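Local atomic coordinates of nucleocapsid (Crimean-congo hemorrhagic fever virus, PDB entry 4AKL), a protein that binds single- and double-stranded RNA, probably takes part in packaging the viral genome, and shows sequence-non-specific DNA endonuclease activity. Residues Glu2-Val7 / Val397-Asp402; Glu12-Phe17 / Pro76-Ala81; Ile88-Leu93 / Val319-Phe324; Gln329-Leu334 / Val390-Ile395; Leu131-Asp136 / Thr306-Tyr311. One frame throughout, in Å; residues are numbered along the deposited sequence.

All five contacts lie in the largely helical globular body of the nairovirus nucleocapsid, and most of them touch one another. Interaction 1 ties the N-terminal segment to the loop 397-402 and packs on interactions 2, 3 and 4, whose centres lie 11 to 13 Å away. V7 leans on M13 and W16 of interaction 2, V397 on F324 of interaction 3, and P400 on I395 of interaction 4. F392 then joins interactions 3, 4 and 5, meeting F324 and Y311. Interaction 5 lies nearest the centre of the chain, about 11 Å between centres, and a probable hydrogen bond from W133 NE1 to G92 O (3.2 Å) connects it to interaction 3.

Interaction 1 of 5, residues Glu2-Val7 / Val397-Asp402; sequences ENKIEV and VANPDD
K4 binds the loop 397-402 with both ends of the residue. Its backbone N donates to V397 O at 2.8 Å, a nearly straight bond (165° at the hydrogen). Its ammonium NZ donates to A398 O at 2.9 Å, nearly along the C=O axis. The lysine chain reaches that oxygen by bending at chi2 (-62°) and again at chi4, so that CG and CE also pass close to A398 O. CB meanwhile rests on P400 CD at 3.8 Å. Two consecutive carbonyls of the loop are thus held by one residue, and a CA-H...O contact from A398 CA to E2 O (3.5 Å) extends the backbone pairing.

N3 swings its CG away from the main-chain nitrogen (chi1 -171°), which lays the amide obliquely across V397, with OD1 3.4 Å from V397 CB. The same OD1 accepts from I5 N at 3.0 Å, while ND2 donates to S84 O, so both ends of the amide are engaged. I5 adds an apolar contact at about a right angle, its CD1 4.0 Å from V397 CG1. V397 itself is backed by F324 of helix 324-336. The N3 OD1 to I5 N bond defines an Asx turn, and an inverse gamma turn centred on I5 overlaps it, closed by a weak E6 N to K4 O bond; together they shape the irregular N-terminal segment that leads into helix 10-24.

Interaction 2 of 5, residues Glu12-Phe17 / Pro76-Ala81; sequences EMNKWF and PIYECA
Aromatic contacts dominate: Y78 turns an edge to the face of F17, a T-shaped pair with centroids 5.2 Å apart and planes at 87°. Y78 CD1 stands over the F17 ring, offset toward the rim, and Y78 CB adds a CH-pi contact to the same ring. On one face of Y78 itself lies M13, whose CE approaches off-centre and whose sulfur SD stands above the face at a distance, 5.1 Å from the ring centroid, a Met-aromatic contact.

These side chains fill the interface of two helices, 10-24 and 77-83, whose short segments approach to 10.6 Å between axes and run at 129°, closer to antiparallel than parallel.

Apolar packing continues around A81, whose CB meets M13 CE at 3.5 Å and W16 CZ3 at 3.7 Å. The polar part is a single hydrogen bond, Y78 OH to N14 OD1 at 2.6 Å, with the donor tilted 31° from the carbonyl plane; the bond ties the hydroxyl end of Y78 to helix 10-24.

Interaction 3 of 5, residues Ile88-Leu93 / Val319-Phe324; sequences IVKKGL and VTPETF
V89 turns CG1 trans to its amide nitrogen (chi1 166°) and CG2 trans to the carbonyl carbon, so CG2 goes over the F324 ring while CG1 sits between P321 CA and the base of the F324 side chain. F324 CG also points away from N (chi1 171°), with chi2 near 82° turning a face to V89. As a result V89 CG2 stands almost exactly over the middle of the ring, 3.7 Å from the centroid, a well-centred CH-pi contact. V89 CG1 lies 3.9 Å from P321 CA.

The proline is also met by two residues further along the helix. K90 touches it with CG, 3.7 Å from P321 CG, crossing the ring at about a right angle. L93 slides past in the opposite direction, its CD1 4.0 Å from P321 CD. No hydrogen bond joins the segments. The loop is braced from within: T320 OG1 accepts from T323 N at 3.0 Å, an ST motif, and T320 N donates back to T323 OG1, a reciprocal pattern consistent with a capping box ahead of helix 324-336.

The contact places the loop between helices 306-316 and 324-336 against helix 86-98; L314 of helix 306-316 touches both L93 and F324, and F392 of helix 385-392 meets F324 edge-to-face.

Interaction 4 of 5, residues Gln329-Leu334 / Val390-Ile395; sequences QFLFEL and VCFGTI
This is a close backbone-to-helix contact, in which the chain leaving helix 385-392 at G393 packs in a buried contact on the inner side of helix 324-336. The CA atoms of F332 and G393 come within 4.2 Å of each other. At G393 there is no side chain to separate the segments, and L331 CB sits 3.8 Å from G393 CA. L331 and F392 lie side by side, pointing the same way, with L331 CD1 4.0 Å from F392 CB, at the edge of the phenylalanine ring.

With chi1 at 172°, F332 CG lies opposite its own N, and CD1 comes to 3.6 Å from G393 O, the oxygen lying near the ring plane. T394 O also stands at that edge, at 4.1 Å from F332 CD1.

G393 O further receives a CA-H...O contact from F332 CA at 3.1 Å, with 141° at the hydrogen. The direct contact is therefore van der Waals and C-H...O in character, while S407 OG links the two backbones through F332 O and, weakly, G393 O.

Interaction 5 of 5, residues Leu131-Asp136 / Thr306-Tyr311; sequences LKWRKD and TVFSSY
W133 anchors the aromatic part of this contact, meeting F308 and Y311 in one cluster. F308 points an edge at the indole face: its ring and the five-membered ring of W133 have centroids 5.1 Å apart and planes at 69°. F308 CD1 is the approaching atom, 3.5 Å from W133 CG and offset toward the rim. Y311 meets the far end of the indole, with its CD2 3.5 Å from W133 CZ2; the two planes are inclined at 43°, an oblique pairing. W133 CG, trans to the backbone N, carries the indole out toward helix 306-316, where F308 lies over the pyrrole end and Y311 obliquely at the benzo end, both on the same side of the plane.

The aliphatic part belongs to V307. Its CG1 lies 3.9 Å from W133 CZ3 and 3.3 Å from R134 NH2, with CG2 near the indole rim at CH2.

Polar ends are bound outside the pair of segments. R134, extended from CG to NE, forms a salt bridge through NE with D305, and its NH1 donates to F466 O. W133 NE1 bonds to G92 O of helix 86-98, and Y311 OH to A83 O.

The short helical segments cross almost perpendicularly, at 89° with axes 10.2 Å apart. Helix 86-98 borders the cluster, since W95 meets W133 edge-to-face and F96 touches both W133 and Y311, while helix 385-392 packs on helix 306-316 through F392, whose ring meets Y311.

Interaction 1 of 5, residues Glu2-Val7 / Val397-Asp402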
# COMPACT_ATOMS: atom_id res chain seq x y z
N GLU A 2 7.77 13.13 27.33
CA GLU A 2 7.87 13.50 25.94
C GLU A 2 8.49 12.35 25.16
O GLU A 2 8.89 11.34 25.72
CB GLU A 2 8.75 14.75 25.78
CG GLU A 2 8.31 15.96 26.61
CD GLU A 2 9.06 16.12 27.91
OE1 GLU A 2 9.34 15.10 28.60
OE2 GLU A 2 9.37 17.29 28.25
N ASN A 3 8.55 12.54 23.85
CA ASN A 3 9.20 11.64 22.93
C ASN A 3 10.71 11.59 23.20
O ASN A 3 11.40 12.58 22.94
CB ASN A 3 8.91 12.11 21.50
CG ASN A 3 9.37 11.14 20.44
OD1 ASN A 3 10.21 10.28 20.69
ND2 ASN A 3 8.82 11.29 19.20
N LYS A 4 11.21 10.46 23.70
CA LYS A 4 12.63 10.31 24.06
C LYS A 4 13.54 10.03 22.85
O LYS A 4 14.74 10.10 22.99
CB LYS A 4 12.84 9.21 25.11
CG LYS A 4 12.02 9.32 26.39
CD LYS A 4 12.31 10.56 27.18
CE LYS A 4 11.46 10.60 28.46
NZ LYS A 4 11.68 9.42 29.43
N ILE A 5 12.98 9.72 21.68
CA ILE A 5 13.77 9.43 20.49
C ILE A 5 14.07 10.77 19.77
O ILE A 5 13.52 11.06 18.71
CB ILE A 5 13.07 8.42 19.52
CG1 ILE A 5 12.42 7.26 20.29
CG2 ILE A 5 14.10 7.93 18.45
CD1 ILE A 5 11.89 6.10 19.43
N GLU A 6 14.98 11.55 20.39
CA GLU A 6 15.38 12.87 19.93
C GLU A 6 16.41 12.70 18.84
O GLU A 6 17.63 12.67 19.10
CB GLU A 6 15.96 13.72 21.07
CG GLU A 6 15.00 14.01 22.21
CD GLU A 6 15.60 14.97 23.25
OE1 GLU A 6 16.85 15.20 23.22
OE2 GLU A 6 14.82 15.51 24.08
N VAL A 7 15.90 12.62 17.63
CA VAL A 7 16.65 12.30 16.46
C VAL A 7 16.09 13.17 15.39
O VAL A 7 14.88 13.09 15.10
CB VAL A 7 16.47 10.79 16.09
CG1 VAL A 7 16.98 10.48 14.72
CG2 VAL A 7 17.17 9.89 17.12
N VAL A 397 7.46 5.70 22.87
CA VAL A 397 8.50 6.74 22.76
C VAL A 397 8.81 7.46 24.06
O VAL A 397 9.88 8.03 24.20
CB VAL A 397 8.19 7.78 21.65
CG1 VAL A 397 8.10 7.09 20.29
CG2 VAL A 397 6.96 8.55 21.99
N ALA A 398 7.86 7.43 24.99
CA ALA A 398 8.05 8.01 26.33
C ALA A 398 9.08 7.24 27.17
O ALA A 398 9.74 7.83 28.01
CB ALA A 398 6.70 8.09 27.08
N ASN A 399 9.19 5.92 26.96
CA ASN A 399 10.17 5.06 27.67
C ASN A 399 10.63 3.93 26.73
O ASN A 399 10.19 2.81 26.88
CB ASN A 399 9.56 4.47 28.95
CG ASN A 399 9.33 5.52 30.05
OD1 ASN A 399 10.29 6.04 30.63
ND2 ASN A 399 8.05 5.83 30.36
N PRO A 400 11.49 4.24 25.74
CA PRO A 400 11.87 3.29 24.68
C PRO A 400 12.36 1.92 25.09
O PRO A 400 12.14 0.96 24.34
CB PRO A 400 13.01 4.03 23.94
CG PRO A 400 12.68 5.40 24.10
CD PRO A 400 12.12 5.54 25.50
N ASP A 401 13.00 1.81 26.25
CA ASP A 401 13.55 0.51 26.72
C ASP A 401 12.48 -0.52 27.03
O ASP A 401 12.75 -1.73 26.98
CB ASP A 401 14.52 0.71 27.89
CG ASP A 401 15.89 1.21 27.43
OD1 ASP A 401 16.37 0.74 26.37
OD2 ASP A 401 16.48 2.05 28.11
N ASP A 402 11.25 -0.05 27.29
CA ASP A 402 10.11 -0.95 27.37
C ASP A 402 9.84 -1.71 26.07
O ASP A 402 9.10 -2.70 26.11
CB ASP A 402 8.83 -0.20 27.82
CG ASP A 402 8.85 0.16 29.30
OD1 ASP A 402 9.77 -0.30 30.00
OD2 ASP A 402 7.94 0.91 29.74

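Interaction 2 of 5, residues Glu12-Phe17 / Pro76-Ala81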
# COMPACT_ATOMS: atom_id res chain seq x y z
N GLU A 12 22.26 11.50 13.65
CA GLU A 12 21.59 11.51 14.96
C GLU A 12 20.91 10.17 15.21
O GLU A 12 21.08 9.57 16.28
CB GLU A 12 20.60 12.68 15.08
CG GLU A 12 21.32 14.05 15.36
CD GLU A 12 20.35 15.23 15.59
OE1 GLU A 12 19.13 15.00 15.73
OE2 GLU A 12 20.81 16.39 15.63
N MET A 13 20.19 9.68 14.21
CA MET A 13 19.57 8.39 14.32
C MET A 13 20.56 7.27 14.55
O MET A 13 20.31 6.42 15.40
CB MET A 13 18.69 8.05 13.07
CG MET A 13 17.95 6.70 13.18
SD MET A 13 16.53 6.71 14.28
CE MET A 13 16.75 5.12 15.07
N ASN A 14 21.67 7.24 13.82
CA ASN A 14 22.64 6.09 14.00
C ASN A 14 23.20 5.99 15.39
O ASN A 14 23.35 4.89 15.91
CB ASN A 14 23.78 6.14 13.00
CG ASN A 14 23.36 5.73 11.60
OD1 ASN A 14 22.37 5.06 11.39
ND2 ASN A 14 24.14 6.14 10.63
N LYS A 15 23.48 7.12 15.99
CA LYS A 15 24.05 7.14 17.34
C LYS A 15 23.03 6.72 18.38
O LYS A 15 23.36 5.95 19.29
CB LYS A 15 24.63 8.52 17.67
CG LYS A 15 25.94 8.79 16.97
CD LYS A 15 26.64 10.00 17.60
CE LYS A 15 28.05 10.17 17.07
NZ LYS A 15 28.86 11.06 17.93
N TRP A 16 21.78 7.20 18.23
CA TRP A 16 20.73 6.80 19.13
C TRP A 16 20.61 5.27 19.09
O TRP A 16 20.50 4.61 20.12
CB TRP A 16 19.41 7.48 18.75
CG TRP A 16 18.33 7.22 19.67
CD1 TRP A 16 17.91 8.02 20.68
CD2 TRP A 16 17.48 6.06 19.69
NE1 TRP A 16 16.85 7.43 21.34
CE2 TRP A 16 16.57 6.22 20.75
CE3 TRP A 16 17.41 4.89 18.90
CZ2 TRP A 16 15.61 5.28 21.05
CZ3 TRP A 16 16.48 3.96 19.21
CH2 TRP A 16 15.57 4.15 20.27
N PHE A 17 20.64 4.71 17.88
CA PHE A 17 20.51 3.27 17.71
C PHE A 17 21.70 2.44 18.27
O PHE A 17 21.46 1.35 18.80
CB PHE A 17 20.35 2.94 16.24
CG PHE A 17 20.27 1.48 15.96
CD1 PHE A 17 19.16 0.77 16.33
CD2 PHE A 17 21.32 0.81 15.32
CE1 PHE A 17 19.08 -0.59 16.07
CE2 PHE A 17 21.26 -0.55 15.06
CZ PHE A 17 20.12 -1.25 15.44
N PRO A 76 11.45 -4.26 13.78
CA PRO A 76 12.68 -3.67 13.25
C PRO A 76 12.92 -2.39 13.96
O PRO A 76 12.42 -1.32 13.55
CB PRO A 76 12.38 -3.47 11.77
CG PRO A 76 10.99 -3.31 11.70
CD PRO A 76 10.36 -4.13 12.81
N ILE A 77 13.67 -2.49 15.04
CA ILE A 77 13.90 -1.35 15.95
C ILE A 77 14.35 -0.06 15.30
O ILE A 77 13.82 1.03 15.60
CB ILE A 77 14.88 -1.69 17.04
CG1 ILE A 77 14.27 -2.77 17.95
CG2 ILE A 77 15.17 -0.46 17.87
CD1 ILE A 77 12.94 -2.34 18.67
N TYR A 78 15.31 -0.19 14.41
CA TYR A 78 15.94 1.00 13.79
C TYR A 78 14.91 1.79 13.03
O TYR A 78 14.79 2.99 13.22
CB TYR A 78 17.06 0.58 12.84
CG TYR A 78 17.81 1.74 12.23
CD1 TYR A 78 18.88 2.28 12.87
CD2 TYR A 78 17.42 2.30 10.99
CE1 TYR A 78 19.58 3.34 12.33
CE2 TYR A 78 18.12 3.39 10.44
CZ TYR A 78 19.19 3.90 11.11
OH TYR A 78 19.90 4.95 10.60
N GLU A 79 14.15 1.11 12.21
CA GLU A 79 13.22 1.80 11.33
C GLU A 79 11.99 2.28 12.09
O GLU A 79 11.50 3.38 11.81
CB GLU A 79 12.84 0.94 10.13
CG GLU A 79 13.98 0.74 9.17
CD GLU A 79 15.04 -0.32 9.60
OE1 GLU A 79 14.75 -1.17 10.47
OE2 GLU A 79 16.18 -0.28 9.02
N CYS A 80 11.51 1.46 13.05
CA CYS A 80 10.39 1.86 13.92
C CYS A 80 10.80 3.10 14.72
O CYS A 80 10.02 4.05 14.84
CB CYS A 80 9.99 0.72 14.87
SG CYS A 80 9.26 -0.71 14.04
N ALA A 81 12.01 3.10 15.26
CA ALA A 81 12.48 4.28 16.00
C ALA A 81 12.56 5.49 15.06
O ALA A 81 12.16 6.60 15.43
CB ALA A 81 13.78 4.04 16.65

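Interaction 3 of 5, residues Ile88-Leu93 / Val319-Phe324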
# COMPACT_ATOMS: atom_id res chain seq x y z
N ILE A 88 10.96 13.07 12.44
CA ILE A 88 10.00 12.53 11.46
C ILE A 88 8.52 12.79 11.91
O ILE A 88 7.68 13.15 11.10
CB ILE A 88 10.30 11.05 11.20
CG1 ILE A 88 11.67 10.93 10.50
CG2 ILE A 88 9.16 10.39 10.41
CD1 ILE A 88 11.69 11.49 9.08
N VAL A 89 8.23 12.62 13.18
CA VAL A 89 6.90 13.03 13.71
C VAL A 89 6.53 14.49 13.36
O VAL A 89 5.40 14.75 12.88
CB VAL A 89 6.77 12.74 15.23
CG1 VAL A 89 5.54 13.46 15.89
CG2 VAL A 89 6.65 11.21 15.45
N LYS A 90 7.46 15.44 13.57
CA LYS A 90 7.20 16.83 13.22
C LYS A 90 7.03 17.04 11.72
O LYS A 90 6.08 17.62 11.26
CB LYS A 90 8.31 17.77 13.71
CG LYS A 90 8.13 18.25 15.13
CD LYS A 90 9.24 19.22 15.55
CE LYS A 90 10.50 18.50 16.01
NZ LYS A 90 11.71 19.44 16.02
N LYS A 91 8.00 16.57 10.96
CA LYS A 91 7.93 16.75 9.52
C LYS A 91 6.77 16.02 8.93
O LYS A 91 6.04 16.60 8.14
CB LYS A 91 9.23 16.33 8.86
CG LYS A 91 10.39 17.32 9.22
CD LYS A 91 11.56 17.13 8.34
CE LYS A 91 12.29 15.84 8.60
NZ LYS A 91 13.71 15.90 7.98
N GLY A 92 6.57 14.78 9.35
CA GLY A 92 5.46 13.92 8.86
C GLY A 92 4.05 14.46 9.10
O GLY A 92 3.16 14.28 8.27
N LEU A 93 3.83 15.11 10.23
CA LEU A 93 2.52 15.77 10.51
C LEU A 93 2.43 17.10 9.80
O LEU A 93 1.39 17.42 9.14
CB LEU A 93 2.32 15.96 12.01
CG LEU A 93 2.02 14.70 12.79
CD1 LEU A 93 2.18 15.00 14.25
CD2 LEU A 93 0.59 14.08 12.45
N VAL A 319 -3.50 14.80 16.07
CA VAL A 319 -2.35 14.47 16.91
C VAL A 319 -1.21 15.49 16.69
O VAL A 319 -0.98 15.93 15.59
CB VAL A 319 -1.86 13.05 16.65
CG1 VAL A 319 -0.62 12.76 17.45
CG2 VAL A 319 -3.01 12.03 16.96
N THR A 320 -0.51 15.87 17.75
CA THR A 320 0.57 16.85 17.63
C THR A 320 1.85 16.17 18.04
O THR A 320 1.82 15.06 18.61
CB THR A 320 0.33 18.07 18.53
OG1 THR A 320 0.60 17.72 19.90
CG2 THR A 320 -1.11 18.61 18.37
N PRO A 321 3.00 16.80 17.75
CA PRO A 321 4.24 16.25 18.27
C PRO A 321 4.17 16.08 19.79
O PRO A 321 4.74 15.12 20.32
CB PRO A 321 5.27 17.30 17.87
CG PRO A 321 4.70 17.83 16.57
CD PRO A 321 3.24 17.88 16.78
N GLU A 322 3.45 16.97 20.48
CA GLU A 322 3.39 16.89 21.94
C GLU A 322 2.46 15.78 22.47
O GLU A 322 2.75 15.23 23.49
CB GLU A 322 3.08 18.27 22.56
CG GLU A 322 4.25 19.29 22.40
CD GLU A 322 4.40 19.79 20.95
OE1 GLU A 322 3.37 19.90 20.20
OE2 GLU A 322 5.56 20.05 20.53
N THR A 323 1.37 15.47 21.78
CA THR A 323 0.50 14.37 22.22
C THR A 323 0.86 13.03 21.59
O THR A 323 0.33 11.99 22.01
CB THR A 323 -0.97 14.67 21.91
OG1 THR A 323 -1.11 14.95 20.52
CG2 THR A 323 -1.44 15.90 22.70
N PHE A 324 1.77 13.04 20.61
CA PHE A 324 2.15 11.77 19.91
C PHE A 324 2.59 10.66 20.84
O PHE A 324 2.20 9.53 20.63
CB PHE A 324 3.24 12.02 18.86
CG PHE A 324 3.80 10.76 18.29
CD1 PHE A 324 3.14 10.09 17.27
CD2 PHE A 324 4.96 10.22 18.79
CE1 PHE A 324 3.65 8.91 16.75
CE2 PHE A 324 5.47 9.04 18.27
CZ PHE A 324 4.83 8.41 17.27

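Interaction 4 of 5, residues Gln329-Leu334 / Val390-Ile395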
# COMPACT_ATOMS: atom_id res chain seq x y z
N GLN A 329 2.02 5.18 23.16
CA GLN A 329 1.81 4.37 24.36
C GLN A 329 0.57 3.48 24.20
O GLN A 329 0.60 2.27 24.52
CB GLN A 329 1.65 5.23 25.58
CG GLN A 329 1.83 4.43 26.89
CD GLN A 329 3.27 4.15 27.13
OE1 GLN A 329 4.13 5.02 26.93
NE2 GLN A 329 3.58 2.94 27.55
N PHE A 330 -0.51 4.07 23.68
CA PHE A 330 -1.76 3.35 23.43
C PHE A 330 -1.52 2.09 22.57
O PHE A 330 -1.99 1.00 22.89
CB PHE A 330 -2.76 4.29 22.73
CG PHE A 330 -4.15 3.73 22.58
CD1 PHE A 330 -4.47 2.95 21.51
CD2 PHE A 330 -5.14 4.04 23.50
CE1 PHE A 330 -5.79 2.45 21.37
CE2 PHE A 330 -6.42 3.56 23.36
CZ PHE A 330 -6.73 2.74 22.28
N LEU A 331 -0.79 2.26 21.47
CA LEU A 331 -0.50 1.19 20.56
C LEU A 331 0.44 0.16 21.15
O LEU A 331 0.28 -1.02 20.89
CB LEU A 331 0.02 1.74 19.25
CG LEU A 331 -0.98 2.62 18.46
CD1 LEU A 331 -0.28 3.54 17.43
CD2 LEU A 331 -2.08 1.74 17.77
N PHE A 332 1.36 0.60 21.97
CA PHE A 332 2.31 -0.28 22.62
C PHE A 332 1.59 -1.22 23.56
O PHE A 332 1.85 -2.40 23.52
CB PHE A 332 3.37 0.52 23.40
CG PHE A 332 4.28 -0.33 24.26
CD1 PHE A 332 5.32 -1.04 23.70
CD2 PHE A 332 4.09 -0.40 25.65
CE1 PHE A 332 6.16 -1.83 24.47
CE2 PHE A 332 4.94 -1.17 26.48
CZ PHE A 332 5.97 -1.89 25.89
N GLU A 333 0.70 -0.69 24.37
CA GLU A 333 -0.11 -1.52 25.33
C GLU A 333 -0.90 -2.54 24.59
O GLU A 333 -1.04 -3.62 25.05
CB GLU A 333 -1.07 -0.66 26.15
CG GLU A 333 -0.40 0.41 26.97
CD GLU A 333 0.49 -0.16 28.01
OE1 GLU A 333 0.07 -1.18 28.60
OE2 GLU A 333 1.59 0.38 28.26
N LEU A 334 -1.38 -2.18 23.40
CA LEU A 334 -2.25 -3.03 22.61
C LEU A 334 -1.54 -4.29 22.05
O LEU A 334 -2.10 -5.39 22.00
CB LEU A 334 -2.78 -2.16 21.46
CG LEU A 334 -4.21 -2.22 20.98
CD1 LEU A 334 -5.21 -1.91 22.07
CD2 LEU A 334 -4.39 -1.23 19.79
N VAL A 390 2.52 -0.93 14.03
CA VAL A 390 3.89 -1.24 13.63
C VAL A 390 4.76 0.04 13.47
O VAL A 390 5.94 0.02 13.76
CB VAL A 390 3.97 -2.13 12.35
CG1 VAL A 390 3.53 -1.37 11.11
CG2 VAL A 390 5.35 -2.69 12.19
N CYS A 391 4.16 1.16 13.08
CA CYS A 391 4.95 2.40 12.97
C CYS A 391 5.33 3.09 14.28
O CYS A 391 6.45 3.61 14.43
CB CYS A 391 4.16 3.40 12.14
SG CYS A 391 3.76 2.97 10.47
N PHE A 392 4.36 3.12 15.23
CA PHE A 392 4.45 3.95 16.45
C PHE A 392 4.31 3.18 17.76
O PHE A 392 4.47 3.78 18.83
CB PHE A 392 3.34 4.99 16.47
CG PHE A 392 3.12 5.72 15.16
CD1 PHE A 392 4.17 6.30 14.47
CD2 PHE A 392 1.86 5.87 14.64
CE1 PHE A 392 3.95 6.97 13.30
CE2 PHE A 392 1.64 6.54 13.46
CZ PHE A 392 2.67 7.08 12.81
N GLY A 393 4.02 1.88 17.67
CA GLY A 393 3.70 1.09 18.85
C GLY A 393 4.57 -0.06 19.27
O GLY A 393 4.26 -0.66 20.27
N THR A 394 5.63 -0.38 18.53
CA THR A 394 6.55 -1.44 18.96
C THR A 394 7.53 -0.90 19.96
O THR A 394 8.12 -1.66 20.74
CB THR A 394 7.30 -2.05 17.79
OG1 THR A 394 8.24 -1.09 17.25
CG2 THR A 394 6.33 -2.54 16.70
N ILE A 395 7.72 0.41 19.92
CA ILE A 395 8.53 1.15 20.89
C ILE A 395 7.68 2.30 21.46
O ILE A 395 7.25 3.16 20.71
CB ILE A 395 9.77 1.78 20.21
CG1 ILE A 395 10.66 0.74 19.47
CG2 ILE A 395 10.58 2.47 21.21
CD1 ILE A 395 11.80 1.37 18.59

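Interaction 5 of 5, residues Leu131-Asp136 / Thr306-Tyr311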
# COMPACT_ATOMS: atom_id res chain seq x y z
N LEU A 131 4.50 8.98 -2.15
CA LEU A 131 5.87 9.11 -2.61
C LEU A 131 6.39 10.55 -2.36
O LEU A 131 7.51 10.73 -1.88
CB LEU A 131 5.99 8.72 -4.06
CG LEU A 131 5.71 7.24 -4.37
CD1 LEU A 131 5.47 7.04 -5.95
CD2 LEU A 131 6.81 6.25 -3.84
N LYS A 132 5.56 11.55 -2.63
CA LYS A 132 5.92 12.93 -2.35
C LYS A 132 6.25 13.17 -0.87
O LYS A 132 7.28 13.79 -0.55
CB LYS A 132 4.82 13.88 -2.80
CG LYS A 132 5.20 15.40 -2.67
CD LYS A 132 4.21 16.29 -3.45
CE LYS A 132 4.28 17.79 -3.01
NZ LYS A 132 5.67 18.25 -2.97
N TRP A 133 5.38 12.69 0.02
CA TRP A 133 5.56 12.80 1.43
C TRP A 133 6.92 12.22 1.81
O TRP A 133 7.68 12.89 2.51
CB TRP A 133 4.44 12.06 2.14
CG TRP A 133 4.46 12.02 3.61
CD1 TRP A 133 3.85 12.89 4.49
CD2 TRP A 133 5.09 11.04 4.41
NE1 TRP A 133 4.07 12.51 5.79
CE2 TRP A 133 4.83 11.36 5.78
CE3 TRP A 133 5.84 9.91 4.11
CZ2 TRP A 133 5.31 10.57 6.85
CZ3 TRP A 133 6.33 9.11 5.19
CH2 TRP A 133 6.05 9.47 6.54
N ARG A 134 7.21 10.99 1.35
CA ARG A 134 8.48 10.35 1.62
C ARG A 134 9.70 11.20 1.14
O ARG A 134 10.63 11.40 1.90
CB ARG A 134 8.54 8.97 0.98
CG ARG A 134 7.66 7.98 1.65
CD ARG A 134 7.48 6.75 0.86
NE ARG A 134 6.81 5.69 1.70
CZ ARG A 134 7.42 4.66 2.29
NH1 ARG A 134 8.73 4.44 2.17
NH2 ARG A 134 6.68 3.78 2.98
N LYS A 135 9.66 11.67 -0.10
CA LYS A 135 10.68 12.55 -0.64
C LYS A 135 10.83 13.87 0.16
O LYS A 135 11.93 14.24 0.56
CB LYS A 135 10.39 12.89 -2.12
CG LYS A 135 10.74 11.77 -3.16
CD LYS A 135 11.24 12.36 -4.52
CE LYS A 135 12.66 13.01 -4.41
NZ LYS A 135 13.34 13.39 -5.74
N ASP A 136 9.72 14.58 0.36
CA ASP A 136 9.74 15.88 1.04
C ASP A 136 10.30 15.82 2.46
O ASP A 136 11.07 16.69 2.82
CB ASP A 136 8.33 16.52 1.06
CG ASP A 136 7.85 16.96 -0.35
OD1 ASP A 136 8.63 16.88 -1.34
OD2 ASP A 136 6.69 17.38 -0.45
N THR A 306 1.93 2.00 4.45
CA THR A 306 1.72 1.85 5.87
C THR A 306 2.14 3.08 6.65
O THR A 306 1.39 3.56 7.49
CB THR A 306 2.44 0.57 6.40
OG1 THR A 306 1.83 -0.56 5.79
CG2 THR A 306 2.37 0.39 7.95
N VAL A 307 3.30 3.60 6.37
CA VAL A 307 3.74 4.72 7.12
C VAL A 307 2.98 6.01 6.72
O VAL A 307 2.60 6.79 7.59
CB VAL A 307 5.29 4.87 7.07
CG1 VAL A 307 5.77 5.32 5.72
CG2 VAL A 307 5.73 5.86 8.19
N PHE A 308 2.72 6.18 5.42
CA PHE A 308 2.00 7.36 4.95
C PHE A 308 0.60 7.44 5.53
O PHE A 308 0.18 8.49 6.07
CB PHE A 308 1.96 7.41 3.42
CG PHE A 308 1.25 8.61 2.87
CD1 PHE A 308 1.74 9.90 3.08
CD2 PHE A 308 0.06 8.48 2.19
CE1 PHE A 308 1.11 10.99 2.60
CE2 PHE A 308 -0.59 9.54 1.71
CZ PHE A 308 -0.09 10.82 1.89
N SER A 309 -0.13 6.33 5.37
CA SER A 309 -1.48 6.26 5.86
C SER A 309 -1.45 6.42 7.36
O SER A 309 -2.27 7.11 7.91
CB SER A 309 -2.17 4.94 5.42
OG SER A 309 -2.70 4.98 4.10
N SER A 310 -0.48 5.83 8.05
CA SER A 310 -0.45 6.02 9.48
C SER A 310 -0.30 7.49 9.93
O SER A 310 -0.94 7.90 10.92
CB SER A 310 0.58 5.08 10.15
OG SER A 310 0.11 3.69 10.05
N TYR A 311 0.52 8.26 9.20
CA TYR A 311 0.72 9.67 9.51
C TYR A 311 -0.53 10.50 9.12
O TYR A 311 -0.89 11.48 9.83
CB TYR A 311 2.01 10.21 8.84
CG TYR A 311 3.18 10.18 9.79
CD1 TYR A 311 3.35 11.18 10.71
CD2 TYR A 311 4.08 9.13 9.80
CE1 TYR A 311 4.42 11.16 11.61
CE2 TYR A 311 5.14 9.09 10.69
CZ TYR A 311 5.30 10.11 11.59
OH TYR A 311 6.32 10.04 12.47